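Local coordinates for protein TbpB (Actinobacillus pleuropneumoniae, PDB 3HOL) that probably binds host transferrin as the lipoprotein part of a bacterial transferrin receptor serving iron acquisition, at residues Y148-K151 with F152-K155; F250-N253 with D254-F258. All coordinates share one frame; numbering follows the deposited sequence.

Interaction 1 of 2, residues Y148-K151 with F152-K155; sequences YYTK and FIGK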
ATOM      1  N   TYR A 148      -5.780 -23.952 -29.078  1.00 14.15           N
ATOM      2  CA  TYR A 148      -6.662 -22.800 -28.755  1.00 14.95           C
ATOM      3  C   TYR A 148      -8.088 -22.942 -29.304  1.00 15.71           C
ATOM      4  O   TYR A 148      -8.312 -23.679 -30.292  1.00 15.94           O
ATOM      5  CB  TYR A 148      -6.064 -21.491 -29.279  1.00 14.25           C
ATOM      6  CG  TYR A 148      -4.625 -21.277 -28.861  1.00 14.46           C
ATOM      7  CD1 TYR A 148      -4.315 -20.889 -27.550  1.00 14.53           C
ATOM      8  CD2 TYR A 148      -3.573 -21.455 -29.771  1.00 15.60           C
ATOM      9  CE1 TYR A 148      -2.996 -20.686 -27.142  1.00 14.12           C
ATOM     10  CE2 TYR A 148      -2.210 -21.265 -29.357  1.00 17.86           C
ATOM     11  CZ  TYR A 148      -1.957 -20.865 -28.048  1.00 16.68           C
ATOM     12  OH  TYR A 148      -0.668 -20.671 -27.616  1.00 18.51           O
ATOM     13  N   TYR A 149      -9.023 -22.245 -28.669  1.00 15.26           N
ATOM     14  CA  TYR A 149     -10.426 -22.258 -29.094  1.00 17.19           C
ATOM     15  C   TYR A 149     -10.716 -21.202 -30.168  1.00 17.54           C
ATOM     16  O   TYR A 149     -11.876 -20.794 -30.356  1.00 20.25           O
ATOM     17  CB  TYR A 149     -11.367 -22.033 -27.899  1.00 16.53           C
ATOM     18  CG  TYR A 149     -11.286 -23.040 -26.782  1.00 17.67           C
ATOM     19  CD1 TYR A 149     -11.867 -24.303 -26.897  1.00 19.89           C
ATOM     20  CD2 TYR A 149     -10.677 -22.697 -25.568  1.00 20.19           C
ATOM     21  CE1 TYR A 149     -11.793 -25.222 -25.847  1.00 20.00           C
ATOM     22  CE2 TYR A 149     -10.595 -23.588 -24.529  1.00 18.60           C
ATOM     23  CZ  TYR A 149     -11.163 -24.844 -24.666  1.00 19.16           C
ATOM     24  OH  TYR A 149     -11.071 -25.681 -23.594  1.00 23.19           O
ATOM     25  N   THR A 150      -9.687 -20.731 -30.862  1.00 17.85           N
ATOM     26  CA  THR A 150      -9.877 -19.703 -31.899  1.00 17.53           C
ATOM     27  C   THR A 150      -8.845 -19.925 -33.011  1.00 17.10           C
ATOM     28  O   THR A 150      -7.959 -20.744 -32.849  1.00 17.21           O
ATOM     29  CB  THR A 150      -9.795 -18.245 -31.278  1.00 17.90           C
ATOM     30  OG1 THR A 150     -10.281 -17.264 -32.218  1.00 21.82           O
ATOM     31  CG2 THR A 150      -8.378 -17.919 -30.806  1.00 16.07           C
ATOM     32  N   LYS A 151      -9.011 -19.234 -34.143  1.00 17.00           N
ATOM     33  CA  LYS A 151      -8.076 -19.255 -35.290  1.00 16.55           C
ATOM     34  C   LYS A 151      -7.419 -17.884 -35.453  1.00 15.62           C
ATOM     35  O   LYS A 151      -7.888 -16.895 -34.861  1.00 16.35           O
ATOM     36  CB  LYS A 151      -8.832 -19.596 -36.599  1.00 15.73           C
ATOM     37  CG  LYS A 151      -9.507 -20.969 -36.598  1.00 18.47           C
ATOM     38  CD  LYS A 151     -10.291 -21.293 -37.927  1.00 18.77           C
ATOM     39  CE  LYS A 151     -11.506 -20.332 -38.126  1.00 24.36           C
ATOM     40  NZ  LYS A 151     -12.429 -20.767 -39.194  1.00 24.94           N
ATOM     41  N   PHE A 152      -6.362 -17.813 -36.272  1.00 15.47           N
ATOM     42  CA  PHE A 152      -5.702 -16.533 -36.595  1.00 14.93           C
ATOM     43  C   PHE A 152      -5.179 -15.917 -35.267  1.00 14.64           C
ATOM     44  O   PHE A 152      -5.537 -14.808 -34.860  1.00 14.69           O
ATOM     45  CB  PHE A 152      -6.659 -15.626 -37.418  1.00 15.30           C
ATOM     46  CG  PHE A 152      -7.290 -16.355 -38.614  1.00 14.42           C
ATOM     47  CD1 PHE A 152      -6.478 -16.850 -39.643  1.00 16.20           C
ATOM     48  CD2 PHE A 152      -8.650 -16.617 -38.659  1.00 12.40           C
ATOM     49  CE1 PHE A 152      -7.027 -17.536 -40.747  1.00 18.73           C
ATOM     50  CE2 PHE A 152      -9.211 -17.325 -39.761  1.00 14.91           C
ATOM     51  CZ  PHE A 152      -8.398 -17.777 -40.791  1.00 13.90           C
ATOM     52  N   ILE A 153      -4.310 -16.690 -34.632  1.00 14.65           N
ATOM     53  CA  ILE A 153      -3.921 -16.515 -33.237  1.00 14.68           C
ATOM     54  C   ILE A 153      -3.096 -15.239 -33.054  1.00 14.94           C
ATOM     55  O   ILE A 153      -2.026 -15.125 -33.638  1.00 15.28           O
ATOM     56  CB  ILE A 153      -3.086 -17.708 -32.736  1.00 15.43           C
ATOM     57  CG1 ILE A 153      -3.727 -19.058 -33.106  1.00 14.62           C
ATOM     58  CG2 ILE A 153      -2.942 -17.616 -31.204  1.00 15.11           C
ATOM     59  CD1 ILE A 153      -5.130 -19.196 -32.560  1.00 14.97           C
ATOM     60  N   GLY A 154      -3.606 -14.317 -32.242  1.00 14.44           N
ATOM     61  CA  GLY A 154      -2.975 -13.032 -32.005  1.00 15.83           C
ATOM     62  C   GLY A 154      -2.920 -12.109 -33.211  1.00 16.13           C
ATOM     63  O   GLY A 154      -2.187 -11.103 -33.187  1.00 15.88           O
ATOM     64  N   LYS A 155      -3.710 -12.411 -34.253  1.00 15.15           N
ATOM     65  CA  LYS A 155      -3.666 -11.599 -35.474  1.00 15.52           C
ATOM     66  C   LYS A 155      -4.560 -10.398 -35.392  1.00 14.89           C
ATOM     67  O   LYS A 155      -4.115  -9.335 -34.954  1.00 16.85           O
ATOM     68  CB  LYS A 155      -3.910 -12.445 -36.759  1.00 15.00           C
ATOM     69  CG  LYS A 155      -2.847 -13.494 -36.955  1.00 17.03           C
ATOM     70  CD  LYS A 155      -2.924 -14.069 -38.370  1.00 19.67           C
ATOM     71  CE  LYS A 155      -1.582 -14.368 -38.981  1.00 24.26           C
ATOM     72  NZ  LYS A 155      -1.744 -14.715 -40.436  1.00 25.05           N
TER

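Interaction 2 of 2, residues F250-N253 with D254-F258; sequences FVAN and DKSLF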
ATOM      1  N   PHE A 250       3.508  -7.694 -15.502  1.00  7.09           N
ATOM      2  CA  PHE A 250       4.561  -7.050 -16.240  1.00  7.95           C
ATOM      3  C   PHE A 250       4.124  -6.784 -17.671  1.00  8.62           C
ATOM      4  O   PHE A 250       3.150  -7.399 -18.184  1.00  8.05           O
ATOM      5  CB  PHE A 250       5.894  -7.825 -16.209  1.00  7.36           C
ATOM      6  CG  PHE A 250       5.873  -9.145 -16.940  1.00  9.19           C
ATOM      7  CD1 PHE A 250       5.988  -9.189 -18.309  1.00  6.56           C
ATOM      8  CD2 PHE A 250       5.814 -10.349 -16.224  1.00  9.54           C
ATOM      9  CE1 PHE A 250       6.009 -10.416 -19.001  1.00 11.47           C
ATOM     10  CE2 PHE A 250       5.852 -11.609 -16.899  1.00 10.25           C
ATOM     11  CZ  PHE A 250       5.932 -11.630 -18.304  1.00 10.35           C
ATOM     12  N   VAL A 251       4.860  -5.886 -18.316  1.00  8.39           N
ATOM     13  CA  VAL A 251       4.613  -5.606 -19.749  1.00  9.83           C
ATOM     14  C   VAL A 251       5.886  -5.860 -20.558  1.00 10.71           C
ATOM     15  O   VAL A 251       6.968  -5.375 -20.182  1.00 11.25           O
ATOM     16  CB  VAL A 251       4.122  -4.162 -19.964  1.00  9.49           C
ATOM     17  CG1 VAL A 251       3.569  -3.944 -21.435  1.00 12.60           C
ATOM     18  CG2 VAL A 251       3.104  -3.765 -18.906  1.00 11.56           C
ATOM     19  N   ALA A 252       5.774  -6.608 -21.664  1.00 10.06           N
ATOM     20  CA  ALA A 252       6.937  -6.835 -22.543  1.00 10.58           C
ATOM     21  C   ALA A 252       7.527  -5.466 -22.971  1.00 10.40           C
ATOM     22  O   ALA A 252       6.764  -4.496 -23.190  1.00  9.68           O
ATOM     23  CB  ALA A 252       6.506  -7.660 -23.779  1.00  9.87           C
ATOM     24  N   ASN A 253       8.854  -5.388 -23.087  1.00 10.58           N
ATOM     25  CA  ASN A 253       9.513  -4.146 -23.447  1.00 12.86           C
ATOM     26  C   ASN A 253       9.088  -3.626 -24.842  1.00 13.65           C
ATOM     27  O   ASN A 253       9.062  -2.439 -25.043  1.00 15.03           O
ATOM     28  CB  ASN A 253      11.032  -4.258 -23.326  1.00 12.21           C
ATOM     29  CG  ASN A 253      11.482  -4.482 -21.913  1.00 15.88           C
ATOM     30  OD1 ASN A 253      10.798  -4.125 -20.925  1.00 13.64           O
ATOM     31  ND2 ASN A 253      12.650  -5.095 -21.794  1.00 17.95           N
ATOM     32  N   ASP A 254       8.677  -4.511 -25.750  1.00 13.86           N
ATOM     33  CA  ASP A 254       8.119  -4.092 -27.050  1.00 13.05           C
ATOM     34  C   ASP A 254       6.581  -4.036 -27.035  1.00 13.29           C
ATOM     35  O   ASP A 254       5.956  -3.978 -28.102  1.00 12.31           O
ATOM     36  CB  ASP A 254       8.589  -5.043 -28.153  1.00 13.35           C
ATOM     37  CG  ASP A 254       7.989  -6.452 -28.016  1.00 14.90           C
ATOM     38  OD1 ASP A 254       7.369  -6.774 -26.991  1.00 13.81           O
ATOM     39  OD2 ASP A 254       8.147  -7.266 -28.934  1.00 13.68           O
ATOM     40  N   LYS A 255       5.963  -4.023 -25.851  1.00 10.98           N
ATOM     41  CA  LYS A 255       4.486  -3.923 -25.741  1.00 11.62           C
ATOM     42  C   LYS A 255       3.681  -5.052 -26.434  1.00 10.35           C
ATOM     43  O   LYS A 255       2.516  -4.865 -26.760  1.00 10.65           O
ATOM     44  CB  LYS A 255       3.964  -2.553 -26.194  1.00 11.88           C
ATOM     45  CG  LYS A 255       4.645  -1.346 -25.522  1.00 15.73           C
ATOM     46  CD  LYS A 255       4.046  -0.058 -26.042  1.00 18.67           C
ATOM     47  CE  LYS A 255       4.409   1.111 -25.123  1.00 24.44           C
ATOM     48  NZ  LYS A 255       5.549   1.858 -25.656  1.00 24.38           N
ATOM     49  N   SER A 256       4.288  -6.215 -26.599  1.00 11.21           N
ATOM     50  CA  SER A 256       3.640  -7.361 -27.275  1.00 11.99           C
ATOM     51  C   SER A 256       2.933  -8.336 -26.306  1.00 12.72           C
ATOM     52  O   SER A 256       2.321  -9.301 -26.748  1.00 12.50           O
ATOM     53  CB  SER A 256       4.676  -8.148 -28.049  1.00 12.43           C
ATOM     54  OG  SER A 256       5.609  -8.706 -27.140  1.00 12.95           O
ATOM     55  N   LEU A 257       3.055  -8.093 -25.003  1.00 10.94           N
ATOM     56  CA  LEU A 257       2.482  -8.995 -23.994  1.00 11.58           C
ATOM     57  C   LEU A 257       2.262  -8.269 -22.682  1.00 11.47           C
ATOM     58  O   LEU A 257       3.081  -7.415 -22.290  1.00 11.46           O
ATOM     59  CB  LEU A 257       3.365 -10.232 -23.817  1.00 10.35           C
ATOM     60  CG  LEU A 257       2.475 -11.352 -23.289  1.00 12.48           C
ATOM     61  CD1 LEU A 257       2.257 -12.507 -24.281  1.00  9.42           C
ATOM     62  CD2 LEU A 257       2.954 -11.765 -21.922  1.00 11.59           C
ATOM     63  N   PHE A 258       1.132  -8.575 -22.035  1.00 11.50           N
ATOM     64  CA  PHE A 258       0.798  -8.092 -20.693  1.00  9.60           C
ATOM     65  C   PHE A 258       0.490  -9.322 -19.887  1.00 10.23           C
ATOM     66  O   PHE A 258      -0.417 -10.064 -20.225  1.00  9.73           O
ATOM     67  CB  PHE A 258      -0.431  -7.178 -20.792  1.00  9.70           C
ATOM     68  CG  PHE A 258      -0.956  -6.630 -19.476  1.00  9.16           C
ATOM     69  CD1 PHE A 258      -0.515  -5.386 -18.987  1.00  9.52           C
ATOM     70  CD2 PHE A 258      -1.996  -7.286 -18.785  1.00  9.94           C
ATOM     71  CE1 PHE A 258      -1.069  -4.824 -17.838  1.00  8.39           C
ATOM     72  CE2 PHE A 258      -2.539  -6.752 -17.615  1.00 11.18           C
ATOM     73  CZ  PHE A 258      -2.089  -5.514 -17.143  1.00 12.75           C
TER

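Interaction 1 of 2, residues Y148-K151 with F152-K155
Ile153 folds back against Tyr148 and Thr150 in the long loop between strands 119-133 and 171-178 of the N-lobe beta barrel, where the chain enters a type II beta turn from Phe152 to Lys155. Ile153 reaches the Tyr148 ring with three of its carbons: CD1 lies 3.9 Å from Tyr148 CD2, CG1 approaches the same ring atom, and CG2 sits over one face. CG1 stands opposite the carbonyl carbon (chi1 -48°), and a further bend at chi2 (-58°) swings CD1 back towards the preceding residues. Ile153 CD1 also meets Thr150 CG2 at 3.9 Å and lies 3.2 Å from Thr150 O. The Tyr148 ring also meets the His169 ring, whose plane is nearly parallel to its own.

Within 148-155 the backbone hydrogen bond is that of the turn, Lys155 N to Phe152 O at 3.1 Å; none joins 148-151 to 152-155. Gly154 occupies the third turn position with the positive phi (66°) that a type II turn requires. The backbones of Ile153 and Phe152 are hydrogen-bonded to those of Pro141 and Asn142, Arg140 binds Gly154 O, and Asn142 OD1 takes Lys155 NZ, so residues 140-142 of the same loop brace the turn.

The exposed side combines an alkyl chain with an aromatic ring. Lys151 and Phe152 run alongside each other in the same direction, with Lys151 CB 3.6 Å from Phe152 CD2. The Phe152 ring meets the Lys151 carbonyl carbon obliquely and also touches the Tyr143 ring. Farther out the lysine chain bends at its third torsion, and Lys151 CE lies 4.1 Å from Phe152 CE2.

Interaction 2 of 2, residues F250-N253 with D254-F258
Val251 and Phe258 project from the same face of the sheet, their side chains slanting across each other so that Val251 CG2 comes 4.0 Å from Phe258 CD1. The valine's other methyl, Val251 CG1, leans instead on the Leu257 carbonyl, 3.6 Å from Leu257 O. Phe250 and Leu257 meet more loosely: Leu257 CD2 approaches the phenylalanine ring obliquely, 4.4 Å from Phe250 CE1. Tyr196 packs edge-to-face with that ring.

These residues end strand 245-251 and begin strand 257-265, a beta hairpin of the N-lobe barrel in which Val251 and Phe258 form an antiparallel non-hydrogen-bonded pair. Ala252 N donates almost straight to Leu257 O (2.9 Å, 168°), while the type I turn from Ala252 to Lys255 is closed by Lys255 N, which meets Ala252 O from above the carbonyl plane.

Inside the bend, Ala252 CB points at Asp254 OD1 and Ser256 OG. With chi1 of 68°, Asp254 folds its carboxylate forward into an Asx turn: Asp254 OD1 takes Ser256 OG at 2.6 Å on its syn side and, from above the carboxylate plane, Ser256 N at 3.2 Å. Asn253 turns away from 254-258, and its OD1 accepts from Gln232 N on strand 231-239.

How the interactions relate
Following the chain from its N terminus, past the earlier strands, 119-133 leads into the long loop in which interaction 1 turns the chain back at 152-155 before strand 171-178. Successive antiparallel strands follow as far as 245-251, where interaction 2 closes the last hairpin of this barrel and starts strand 257-265. The two local contacts lie in series, neither nested nor crossed, with centres about 19 Å apart and nearest atoms about 8 Å apart. Both are tied to the same end of strand 119-133: Gly154 bonds to Asn133 through the backbone, as Ser256 does to Asn131. Strand 257-265 pairs with 119-133, joining the last strand of the barrel to an early one.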